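Local structure of enoyl-CoA hydratase (Mycobacterium avium, 3OC7) at residues A38-S41 / Q42-G46; G117-A121 / G122-L126; I154-L157 / T158-K162; L203-D206 / V207-S211; A217-A220 / L221-A225. The protein probably catalyses the reversible addition of water to the double bond of enoyl-CoA thioesters in fatty acid metabolism, as a trimeric member of the crotonase family. All coordinates share one frame; numbering follows the deposited sequence.

Contact 1: A38-S41 / Q42-G46; sequences ALVS and QLHQG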
loop_
_atom_site.group_PDB
_atom_site.type_symbol
_atom_site.label_atom_id
_atom_site.label_comp_id
_atom_site.label_asym_id
_atom_site.label_seq_id
_atom_site.Cartn_x
_atom_site.Cartn_y
_atom_site.Cartn_z
ATOM N N ALA A 38 35.090 -6.325 0.847
ATOM C CA ALA A 38 35.271 -7.774 0.922
ATOM C C ALA A 38 33.977 -8.522 1.273
ATOM O O ALA A 38 33.661 -9.543 0.650
ATOM C CB ALA A 38 36.390 -8.135 1.922
ATOM N N LEU A 39 33.241 -8.035 2.275
ATOM C CA LEU A 39 31.961 -8.683 2.638
ATOM C C LEU A 39 30.953 -8.650 1.469
ATOM O O LEU A 39 30.285 -9.660 1.179
ATOM C CB LEU A 39 31.348 -8.079 3.914
ATOM C CG LEU A 39 30.080 -8.749 4.468
ATOM C CD1 LEU A 39 30.081 -8.801 6.003
ATOM C CD2 LEU A 39 28.813 -8.083 3.947
ATOM N N VAL A 40 30.858 -7.505 0.796
ATOM C CA VAL A 40 29.982 -7.349 -0.382
ATOM C C VAL A 40 30.345 -8.297 -1.545
ATOM O O VAL A 40 29.468 -8.979 -2.086
ATOM C CB VAL A 40 29.903 -5.853 -0.832
ATOM C CG1 VAL A 40 29.161 -5.713 -2.158
ATOM C CG2 VAL A 40 29.183 -5.013 0.221
ATOM N N SER A 41 31.629 -8.391 -1.904
ATOM C CA SER A 41 32.091 -9.358 -2.930
ATOM C C SER A 41 31.761 -10.818 -2.575
ATOM O O SER A 41 31.316 -11.598 -3.442
ATOM C CB SER A 41 33.607 -9.220 -3.213
ATOM O OG SER A 41 33.909 -7.972 -3.812
ATOM N N GLN A 42 31.976 -11.178 -1.304
ATOM C CA GLN A 42 31.669 -12.534 -0.837
ATOM C C GLN A 42 30.168 -12.887 -0.845
ATOM O O GLN A 42 29.814 -14.048 -1.090
ATOM C CB GLN A 42 32.323 -12.832 0.530
ATOM C CG GLN A 42 33.884 -12.918 0.443
ATOM C CD GLN A 42 34.592 -12.980 1.797
ATOM O OE1 GLN A 42 34.093 -13.580 2.750
ATOM N NE2 GLN A 42 35.785 -12.385 1.871
ATOM N N LEU A 43 29.295 -11.896 -0.598
ATOM C CA LEU A 43 27.839 -12.108 -0.765
ATOM C C LEU A 43 27.410 -12.338 -2.229
ATOM O O LEU A 43 26.583 -13.232 -2.512
ATOM C CB LEU A 43 27.019 -10.952 -0.176
ATOM C CG LEU A 43 26.487 -10.948 1.252
ATOM C CD1 LEU A 43 25.294 -9.975 1.340
ATOM C CD2 LEU A 43 26.027 -12.326 1.705
ATOM N N HIS A 44 27.939 -11.533 -3.167
ATOM C CA HIS A 44 27.713 -11.782 -4.606
ATOM C C HIS A 44 28.114 -13.237 -4.999
ATOM O O HIS A 44 27.337 -13.957 -5.657
ATOM C CB HIS A 44 28.457 -10.754 -5.502
ATOM C CG HIS A 44 27.800 -9.393 -5.603
ATOM N ND1 HIS A 44 26.763 -9.125 -6.479
ATOM C CD2 HIS A 44 28.099 -8.206 -5.008
ATOM C CE1 HIS A 44 26.419 -7.849 -6.377
ATOM N NE2 HIS A 44 27.205 -7.272 -5.486
ATOM N N GLN A 45 29.304 -13.686 -4.568
ATOM C CA GLN A 45 29.776 -15.031 -4.933
ATOM C C GLN A 45 28.907 -16.127 -4.287
ATOM O O GLN A 45 28.584 -17.139 -4.931
ATOM C CB GLN A 45 31.265 -15.222 -4.582
ATOM C CG GLN A 45 31.897 -16.523 -5.131
ATOM C CD GLN A 45 31.785 -16.653 -6.662
ATOM O OE1 GLN A 45 32.210 -15.764 -7.406
ATOM N NE2 GLN A 45 31.203 -17.751 -7.130
ATOM N N GLY A 46 28.483 -15.900 -3.035
ATOM C CA GLY A 46 27.581 -16.855 -2.359
ATOM C C GLY A 46 26.224 -17.034 -3.034
ATOM O O GLY A 46 25.704 -18.159 -3.145
#

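Contact 2: G117-A121 / G122-L126; sequences GHVRA and GGFGL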
loop_
_atom_site.group_PDB
_atom_site.type_symbol
_atom_site.label_atom_id
_atom_site.label_comp_id
_atom_site.label_asym_id
_atom_site.label_seq_id
_atom_site.Cartn_x
_atom_site.Cartn_y
_atom_site.Cartn_z
ATOM N N GLY A 117 18.671 -9.180 16.106
ATOM C CA GLY A 117 19.666 -8.164 16.500
ATOM C C GLY A 117 19.376 -6.800 15.890
ATOM O O GLY A 117 18.337 -6.617 15.238
ATOM N N HIS A 118 20.297 -5.851 16.079
ATOM C CA HIS A 118 20.112 -4.462 15.647
ATOM C C HIS A 118 20.275 -4.280 14.126
ATOM O O HIS A 118 21.134 -4.922 13.490
ATOM C CB HIS A 118 21.056 -3.522 16.429
ATOM C CG HIS A 118 20.984 -3.694 17.923
ATOM N ND1 HIS A 118 19.839 -3.446 18.654
ATOM C CD2 HIS A 118 21.928 -4.075 18.820
ATOM C CE1 HIS A 118 20.080 -3.677 19.935
ATOM N NE2 HIS A 118 21.338 -4.063 20.060
ATOM N N VAL A 119 19.416 -3.425 13.554
ATOM C CA VAL A 119 19.453 -3.035 12.132
ATOM C C VAL A 119 19.541 -1.484 12.009
ATOM O O VAL A 119 18.681 -0.765 12.542
ATOM C CB VAL A 119 18.187 -3.548 11.378
ATOM C CG1 VAL A 119 18.149 -3.074 9.881
ATOM C CG2 VAL A 119 18.043 -5.078 11.487
ATOM N N ARG A 120 20.584 -0.984 11.337
ATOM C CA ARG A 120 20.760 0.474 11.122
ATOM C C ARG A 120 21.270 0.759 9.687
ATOM O O ARG A 120 21.917 -0.089 9.068
ATOM C CB ARG A 120 21.734 1.107 12.145
ATOM C CG ARG A 120 21.433 0.925 13.641
ATOM C CD ARG A 120 20.236 1.775 14.109
ATOM N NE ARG A 120 20.018 1.703 15.554
ATOM C CZ ARG A 120 19.357 0.729 16.179
ATOM N NH1 ARG A 120 18.831 -0.283 15.495
ATOM N NH2 ARG A 120 19.237 0.757 17.501
ATOM N N ALA A 121 20.991 1.976 9.186
ATOM C CA ALA A 121 21.544 2.500 7.912
ATOM C C ALA A 121 21.418 1.536 6.720
ATOM O O ALA A 121 20.319 1.039 6.463
ATOM C CB ALA A 121 23.004 3.004 8.096
ATOM N N GLY A 122 22.516 1.252 6.010
ATOM C CA GLY A 122 22.513 0.330 4.878
ATOM C C GLY A 122 21.927 -1.048 5.161
ATOM O O GLY A 122 21.479 -1.728 4.243
ATOM N N GLY A 123 21.990 -1.494 6.421
ATOM C CA GLY A 123 21.331 -2.751 6.811
ATOM C C GLY A 123 19.854 -2.844 6.425
ATOM O O GLY A 123 19.375 -3.924 6.068
ATOM N N PHE A 124 19.138 -1.711 6.470
ATOM C CA PHE A 124 17.715 -1.638 6.070
ATOM C C PHE A 124 17.532 -2.059 4.604
ATOM O O PHE A 124 16.516 -2.669 4.241
ATOM C CB PHE A 124 17.156 -0.215 6.236
ATOM C CG PHE A 124 16.667 0.129 7.627
ATOM C CD1 PHE A 124 17.534 0.712 8.553
ATOM C CD2 PHE A 124 15.328 -0.030 7.982
ATOM C CE1 PHE A 124 17.072 1.078 9.833
ATOM C CE2 PHE A 124 14.846 0.324 9.267
ATOM C CZ PHE A 124 15.733 0.860 10.202
ATOM N N GLY A 125 18.505 -1.714 3.756
ATOM C CA GLY A 125 18.436 -2.046 2.321
ATOM C C GLY A 125 18.491 -3.545 2.043
ATOM O O GLY A 125 17.782 -4.024 1.151
ATOM N N LEU A 126 19.310 -4.283 2.808
ATOM C CA LEU A 126 19.308 -5.764 2.757
ATOM C C LEU A 126 17.965 -6.365 3.176
ATOM O O LEU A 126 17.422 -7.240 2.464
ATOM C CB LEU A 126 20.434 -6.376 3.619
ATOM C CG LEU A 126 21.888 -6.138 3.217
ATOM C CD1 LEU A 126 22.837 -6.978 4.096
ATOM C CD2 LEU A 126 22.121 -6.407 1.743
#

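Contact 3: I154-L157 / T158-K162; sequences IISL and TLLPK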
loop_
_atom_site.group_PDB
_atom_site.type_symbol
_atom_site.label_atom_id
_atom_site.label_comp_id
_atom_site.label_asym_id
_atom_site.label_seq_id
_atom_site.Cartn_x
_atom_site.Cartn_y
_atom_site.Cartn_z
ATOM N N ILE A 154 19.668 5.850 -0.994
ATOM C CA ILE A 154 19.818 4.564 -1.697
ATOM C C ILE A 154 18.863 3.469 -1.186
ATOM O O ILE A 154 18.298 2.703 -2.005
ATOM C CB ILE A 154 21.283 4.053 -1.667
ATOM C CG1 ILE A 154 22.123 4.868 -2.664
ATOM C CG2 ILE A 154 21.347 2.491 -1.900
ATOM C CD1 ILE A 154 21.909 4.503 -4.162
ATOM N N ILE A 155 18.665 3.393 0.135
ATOM C CA ILE A 155 17.809 2.328 0.692
ATOM C C ILE A 155 16.302 2.494 0.350
ATOM O O ILE A 155 15.527 1.529 0.461
ATOM C CB ILE A 155 18.036 2.089 2.209
ATOM C CG1 ILE A 155 17.630 3.305 3.047
ATOM C CG2 ILE A 155 19.496 1.670 2.506
ATOM C CD1 ILE A 155 17.868 3.127 4.546
ATOM N N SER A 156 15.913 3.706 -0.077
ATOM C CA SER A 156 14.548 3.995 -0.575
ATOM C C SER A 156 14.116 3.095 -1.754
ATOM O O SER A 156 12.913 2.842 -1.945
ATOM C CB SER A 156 14.370 5.490 -0.935
ATOM O OG SER A 156 14.391 6.344 0.214
ATOM N N LEU A 157 15.094 2.602 -2.525
ATOM C CA LEU A 157 14.842 1.693 -3.663
ATOM C C LEU A 157 14.045 0.411 -3.290
ATOM O O LEU A 157 13.224 -0.064 -4.085
ATOM C CB LEU A 157 16.162 1.306 -4.368
ATOM C CG LEU A 157 16.897 2.404 -5.143
ATOM C CD1 LEU A 157 18.317 1.945 -5.518
ATOM C CD2 LEU A 157 16.093 2.855 -6.368
ATOM N N THR A 158 14.309 -0.120 -2.084
ATOM C CA THR A 158 13.558 -1.289 -1.553
ATOM C C THR A 158 12.587 -0.978 -0.389
ATOM O O THR A 158 11.635 -1.750 -0.188
ATOM C CB THR A 158 14.498 -2.488 -1.165
ATOM O OG1 THR A 158 15.399 -2.105 -0.109
ATOM C CG2 THR A 158 15.262 -3.043 -2.400
ATOM N N LEU A 159 12.799 0.120 0.357
ATOM C CA LEU A 159 11.858 0.516 1.433
ATOM C C LEU A 159 10.542 1.135 0.941
ATOM O O LEU A 159 9.448 0.789 1.448
ATOM C CB LEU A 159 12.521 1.470 2.451
ATOM C CG LEU A 159 13.681 0.934 3.299
ATOM C CD1 LEU A 159 14.050 1.979 4.345
ATOM C CD2 LEU A 159 13.350 -0.408 3.948
ATOM N N LEU A 160 10.612 2.047 -0.028
ATOM C CA LEU A 160 9.379 2.746 -0.455
ATOM C C LEU A 160 8.314 1.862 -1.159
ATOM O O LEU A 160 7.113 2.124 -0.979
ATOM C CB LEU A 160 9.672 4.056 -1.215
ATOM C CG LEU A 160 10.441 5.137 -0.427
ATOM C CD1 LEU A 160 10.627 6.379 -1.306
ATOM C CD2 LEU A 160 9.785 5.506 0.923
ATOM N N PRO A 161 8.723 0.817 -1.913
ATOM C CA PRO A 161 7.698 -0.126 -2.448
ATOM C C PRO A 161 7.010 -1.020 -1.386
ATOM O O PRO A 161 5.948 -1.570 -1.672
ATOM C CB PRO A 161 8.483 -0.995 -3.461
ATOM C CG PRO A 161 9.751 -0.252 -3.702
ATOM C CD PRO A 161 10.059 0.576 -2.496
ATOM N N LYS A 162 7.590 -1.168 -0.181
ATOM C CA LYS A 162 7.095 -2.153 0.816
ATOM C C LYS A 162 6.490 -1.579 2.131
ATOM O O LYS A 162 5.623 -2.220 2.764
ATOM C CB LYS A 162 8.183 -3.219 1.092
ATOM C CG LYS A 162 8.768 -3.861 -0.203
ATOM C CD LYS A 162 9.644 -5.114 0.054
ATOM C CE LYS A 162 10.283 -5.590 -1.272
ATOM N NZ LYS A 162 10.972 -6.919 -1.183
#

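Contact 4: L203-D206 / V207-S211; sequences LVTD and VGRGS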
loop_
_atom_site.group_PDB
_atom_site.type_symbol
_atom_site.label_atom_id
_atom_site.label_comp_id
_atom_site.label_asym_id
_atom_site.label_seq_id
_atom_site.Cartn_x
_atom_site.Cartn_y
_atom_site.Cartn_z
ATOM N N LEU A 203 8.880 -22.058 7.188
ATOM C CA LEU A 203 8.865 -21.325 5.908
ATOM C C LEU A 203 9.701 -22.023 4.821
ATOM O O LEU A 203 9.262 -22.107 3.663
ATOM C CB LEU A 203 9.271 -19.833 6.082
ATOM C CG LEU A 203 8.322 -18.901 6.850
ATOM C CD1 LEU A 203 9.049 -17.633 7.337
ATOM C CD2 LEU A 203 7.068 -18.539 6.040
ATOM N N VAL A 204 10.887 -22.514 5.179
ATOM C CA VAL A 204 11.751 -23.263 4.249
ATOM C C VAL A 204 11.078 -24.568 3.739
ATOM O O VAL A 204 11.135 -24.877 2.532
ATOM C CB VAL A 204 13.160 -23.523 4.891
ATOM C CG1 VAL A 204 13.951 -24.607 4.135
ATOM C CG2 VAL A 204 13.955 -22.208 4.971
ATOM N N THR A 205 10.422 -25.303 4.643
ATOM C CA THR A 205 9.639 -26.503 4.293
ATOM C C THR A 205 8.547 -26.179 3.246
ATOM O O THR A 205 8.438 -26.859 2.217
ATOM C CB THR A 205 9.045 -27.192 5.565
ATOM O OG1 THR A 205 10.111 -27.595 6.440
ATOM C CG2 THR A 205 8.230 -28.431 5.192
ATOM N N ASP A 206 7.770 -25.119 3.487
ATOM C CA ASP A 206 6.678 -24.754 2.573
ATOM C C ASP A 206 7.148 -24.219 1.195
ATOM O O ASP A 206 6.627 -24.629 0.150
ATOM C CB ASP A 206 5.693 -23.808 3.285
ATOM C CG ASP A 206 4.916 -24.501 4.415
ATOM O OD1 ASP A 206 4.840 -25.757 4.431
ATOM O OD2 ASP A 206 4.375 -23.794 5.294
ATOM N N VAL A 207 8.133 -23.321 1.191
ATOM C CA VAL A 207 8.718 -22.830 -0.073
ATOM C C VAL A 207 9.340 -23.985 -0.900
ATOM O O VAL A 207 9.161 -24.065 -2.122
ATOM C CB VAL A 207 9.736 -21.660 0.168
ATOM C CG1 VAL A 207 10.423 -21.233 -1.130
ATOM C CG2 VAL A 207 9.035 -20.454 0.795
ATOM N N GLY A 208 10.041 -24.897 -0.231
ATOM C CA GLY A 208 10.678 -26.047 -0.895
ATOM C C GLY A 208 9.766 -27.030 -1.614
ATOM O O GLY A 208 10.248 -27.810 -2.458
ATOM N N ARG A 209 8.471 -26.994 -1.294
ATOM C CA ARG A 209 7.437 -27.766 -2.013
ATOM C C ARG A 209 7.217 -27.282 -3.470
ATOM O O ARG A 209 6.691 -28.033 -4.301
ATOM C CB ARG A 209 6.098 -27.736 -1.265
ATOM C CG ARG A 209 6.099 -28.375 0.121
ATOM C CD ARG A 209 4.712 -28.326 0.742
ATOM N NE ARG A 209 4.759 -28.683 2.159
ATOM C CZ ARG A 209 4.626 -29.916 2.644
ATOM N NH1 ARG A 209 4.424 -30.948 1.833
ATOM N NH2 ARG A 209 4.695 -30.116 3.953
ATOM N N GLY A 210 7.572 -26.026 -3.767
ATOM C CA GLY A 210 7.432 -25.452 -5.122
ATOM C C GLY A 210 8.497 -25.939 -6.101
ATOM O O GLY A 210 9.618 -26.290 -5.701
ATOM N N SER A 211 8.143 -25.965 -7.386
ATOM C CA SER A 211 9.099 -26.369 -8.435
ATOM C C SER A 211 10.091 -25.236 -8.766
ATOM O O SER A 211 9.775 -24.063 -8.535
ATOM C CB SER A 211 8.343 -26.811 -9.703
ATOM O OG SER A 211 8.292 -25.780 -10.683
#

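Contact 5: A217-A220 / L221-A225; sequences ASKA and LTTAA. With EDO (1,2-ethanediol), chain B.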
loop_
_atom_site.group_PDB
_atom_site.type_symbol
_atom_site.label_atom_id
_atom_site.label_comp_id
_atom_site.label_asym_id
_atom_site.label_seq_id
_atom_site.Cartn_x
_atom_site.Cartn_y
_atom_site.Cartn_z
ATOM N N ALA A 217 9.056 -17.947 -11.563
ATOM C CA ALA A 217 8.021 -17.149 -12.243
ATOM C C ALA A 217 7.099 -16.410 -11.262
ATOM O O ALA A 217 6.677 -15.246 -11.522
ATOM C CB ALA A 217 7.217 -18.019 -13.207
ATOM N N SER A 218 6.792 -17.075 -10.137
ATOM C CA SER A 218 5.952 -16.464 -9.088
ATOM C C SER A 218 6.685 -15.267 -8.431
ATOM O O SER A 218 6.074 -14.202 -8.220
ATOM C CB SER A 218 5.509 -17.502 -8.043
ATOM O OG SER A 218 4.723 -18.572 -8.597
ATOM N N LYS A 219 7.980 -15.421 -8.123
ATOM C CA LYS A 219 8.811 -14.292 -7.639
ATOM C C LYS A 219 8.860 -13.097 -8.632
ATOM O O LYS A 219 8.650 -11.926 -8.232
ATOM C CB LYS A 219 10.232 -14.760 -7.283
ATOM C CG LYS A 219 11.207 -13.629 -6.905
ATOM C CD LYS A 219 12.526 -14.093 -6.250
ATOM C CE LYS A 219 13.521 -12.933 -6.168
ATOM N NZ LYS A 219 14.655 -13.196 -5.217
ATOM N N ALA A 220 9.137 -13.376 -9.912
ATOM C CA ALA A 220 9.260 -12.319 -10.928
ATOM C C ALA A 220 7.986 -11.442 -11.058
ATOM O O ALA A 220 8.071 -10.225 -11.300
ATOM C CB ALA A 220 9.661 -12.904 -12.282
ATOM N N LEU A 221 6.809 -12.041 -10.858
ATOM C CA LEU A 221 5.569 -11.226 -10.864
ATOM C C LEU A 221 5.604 -10.104 -9.795
ATOM O O LEU A 221 5.172 -8.955 -10.049
ATOM C CB LEU A 221 4.321 -12.103 -10.692
ATOM C CG LEU A 221 4.008 -13.109 -11.813
ATOM C CD1 LEU A 221 3.096 -14.204 -11.287
ATOM C CD2 LEU A 221 3.374 -12.404 -13.020
ATOM N N THR A 222 6.157 -10.438 -8.619
ATOM C CA THR A 222 6.226 -9.526 -7.455
ATOM C C THR A 222 7.399 -8.528 -7.491
ATOM O O THR A 222 7.357 -7.517 -6.766
ATOM C CB THR A 222 6.223 -10.291 -6.077
ATOM O OG1 THR A 222 7.491 -10.942 -5.841
ATOM C CG2 THR A 222 5.054 -11.313 -6.006
ATOM N N THR A 223 8.413 -8.783 -8.330
ATOM C CA THR A 223 9.613 -7.910 -8.404
ATOM C C THR A 223 9.669 -6.936 -9.593
ATOM O O THR A 223 10.523 -6.041 -9.602
ATOM C CB THR A 223 10.935 -8.736 -8.450
ATOM O OG1 THR A 223 10.936 -9.562 -9.627
ATOM C CG2 THR A 223 11.124 -9.589 -7.186
ATOM N N ALA A 224 8.770 -7.096 -10.570
ATOM C CA ALA A 224 8.777 -6.271 -11.791
ATOM C C ALA A 224 8.742 -4.765 -11.510
ATOM O O ALA A 224 9.551 -4.003 -12.068
ATOM C CB ALA A 224 7.627 -6.683 -12.737
ATOM N N ALA A 225 7.840 -4.337 -10.622
ATOM C CA ALA A 225 7.722 -2.899 -10.269
ATOM C C ALA A 225 8.954 -2.350 -9.526
ATOM O O ALA A 225 9.358 -1.190 -9.736
ATOM C CB ALA A 225 6.443 -2.624 -9.459
HETATM C C1 EDO B . 1.926 -7.610 -13.462
HETATM O O1 EDO B . 0.971 -6.541 -13.468
HETATM C C2 EDO B . 3.175 -7.200 -12.691
HETATM O O2 EDO B . 4.088 -8.307 -12.728
HETATM O O HOH W 1 10.614 -9.153 -12.676
#

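Contact 1: A38-S41 / Q42-G46
Helix 37-52 is the connecting helix of a beta-alpha-beta unit, and its early turns bring Val40 and His44 together one turn apart. The two side chains run alongside each other in the same direction, and CG1 of Val40 lies 3.9 Å from His44 CD2. Val40 can do this because its CG1 stands anti to the backbone N (chi1 172°), while CG of His44 is anti to its own carbonyl carbon. The imidazole also turns its CD2 edge to the backbone, with His44 CD2 3.3 Å from Val40 O near the plane of the ring. Val40 O also accepts from His44 N, in a nearly straight bond of 3.2 Å. Regular i to i+4 bonds continue on both sides, from Gln42 N to Ala38 O at 3.1 Å and from Gln45 N to Ser41 O, also at 3.1 Å. In the crossover, strand 21-26 leads into this helix and strand 58-63 follows it. Leu39 and Leu43 touch Leu26 of strand 21-26; Leu43 also touches Leu100 of helix 86-106, as does His44. Gln42 takes another course: its CG passes 3.4 Å from Ala38 O, and the chain, extended beyond CG, carries OE1 to the backbone N-H of Leu8. On the exposed side, Gln45 NE2 is hydrogen-bonded to Asp49 OD1.

Contact 2: G117-A121 / G122-L126
Ala121, Phe124 and Val119 carry most of this contact, in which strand 118-120 turns directly into helix 123-129. Val119 sends CG1, anti to the backbone N (chi1 176°), over one face of the Phe124 ring. The CH-pi contact measures 4.2 Å from Val119 CG1 to the centroid of that ring, with the methyl displaced somewhat toward the rim. The edge of the same ring faces the turn: Phe124 CD1 lies 3.7 Å from Ala121 N, in the ring plane, and 3.5 Å from Ala121 O. Backbone bonds tighten the bend. Gly123 N reaches Arg120 O at 3.0 Å, closing a type II' beta turn, and Phe124 N binds Ala121 O at 3.0 Å from above the carbonyl plane. Strand 118-120 is the middle strand of the small parallel sheet 67-69, 118-120, 140-142, and the turn leads from it into the helix. In crotonases the N-terminal end of the corresponding helix is thought to contribute to the oxyanion hole. Arg120 folds its guanidinium back, its NH1 donating over 3.0 Å to Val119 O, which lies in the guanidinium plane; NH1 is also hydrogen-bonded to Ser140 OG. Phe141 of the adjoining strand touches both Val119 and Phe124.

Contact 3: I154-L157 / T158-K162
Ile155 lies alongside Leu159, one helical turn on, with both side chains pointing the same way and Ile155 CD1 4.0 Å from Leu159 CD1. The isoleucine holds CG1 between its backbone N and carbonyl carbon (chi1 65°), which sets the CG1-CD1 arm against that leucine methyl. The next pair is mixed in character: Leu160 CD1 packs 3.9 Å from Ser156 CB, while Ser156 OG is hydrogen-bonded to Pro152 O and Tyr172 OH. Underneath, three backbone bonds join 154-157 to 158-162. Ile155 O accepts two of them, from Leu159 N at 3.1 Å in the carbonyl plane and from Thr158 N at 3.3 Å from well above it. Leu160 N closes on Ser156 O, also at 3.1 Å. The segment is wedged between longer helices: Ile154 and Thr158 touch helix 86-106, Leu157 meets Phe230 and Leu237 of helix 212-245, and Leu159 and Leu160 reach Tyr172 of helix 165-174. Leu221 of the third subunit packs on Ser156 and Leu160, so this turn also contributes to the trimer interface. Pro161 has no N-H to continue the series; its CG instead lies 3.5 Å from Leu157 O. That buried oxygen has no hydrogen-bonding partner in the model, a polar cost consistent with the proline interrupting the i to i+4 pattern.

Contact 4: L203-D206 / V207-S211
At the edge of the Arg209 guanidinium, in its plane, stands OD1 of Asp206, with the carboxylate and guanidinium planes turned 38° apart. At 3.7 Å between Asp206 OD1 and Arg209 NE the salt bridge is long, so the attraction is probably modest. Thr205 O comes at the same group obliquely, 4.1 Å from Arg209 NE. The arginine chain, extended from CG to NE, runs beside the side chains of both Thr205 and Asp206, and Arg209 CG rests 3.5 Å from Thr205 O. These residues lie toward the C-terminal end of helix 196-208. Val207 N bonds almost straight to Leu203 O at 3.0 Å, and Gly208 N to Val204 O at 3.0 Å, but the Arg209 N-H makes only a weak bond, 3.3 Å from Arg209 N to Asp206 O, a shift from i+4 to i+3. Ser211 then caps the next helix, its OG accepting from Gly214 N. On the inner side, Val204 and Val207 pack against Val60 and Val58 of strand 58-63. Toward the second subunit, Arg209 O meets Trp265 NE1 of that chain, and Val207 lies on its Thr174, placing this turn between the main sheet and a subunit boundary.

Contact 5: A217-A220 / L221-A225
Lys219 O is gripped by the Thr222 hydroxyl, whose OG1 donates to it over 2.8 Å, in the carbonyl plane and on a lone pair. With OG1 between its backbone N and carbonyl carbon (chi1 73°), the hydroxyl points back along the helix. Two N-H groups add weak bonds to Lys219 O, Thr222 N at 2.9 Å and Thr223 N at 3.2 Å. The Thr223 methyl CG2 meets Lys219 CG at 4.1 Å, the two side chains crossing at a slant. This turn belongs to the long helix 212-245, where the weak bonds around Lys219 O and Ala220 O mark a departure from regular alpha-helical geometry. Leu221 N bonds to Ala217 O at 3.3 Å. Farther out, one water donates to Ala220 O and also pairs with Thr223 OG1, 3.1 Å from each. An ethanediol molecule, probably from the crystallisation liquor, donates from O2 to Leu221 O at 3.0 Å and is also held by Asp233 and Arg229 of the second subunit. The lysine chain, extended throughout, delivers NZ to a salt bridge with Asp131 and to the carbonyls of Leu109 and Ile104. Leu221 packs on Leu237 and Thr222 on Tyr172, both of the second subunit.

Contacts 2 and 3 form the inner pair: their centres are about 12 Å apart and they touch, Ile155 CD1 lying against Phe124 CB and Ala121 O. Both combine apolar packing with backbone bonds, contact 2 at a beta turn before a helix and contact 3 in a single short helical turn. Contact 1 lies farther out, across the chain's centre from contact 3, on a regular helix with an apolar flank and a polar one. The outlying contacts 4 and 5 fall on successive helices 196-208 and 212-245, where charge, hydroxyl and bound solvent enter the chemistry. Helix 86-106 receives side chains from contacts 1, 2 and 3, whereas contacts 3, 4 and 5 share the trimer's subunit boundaries.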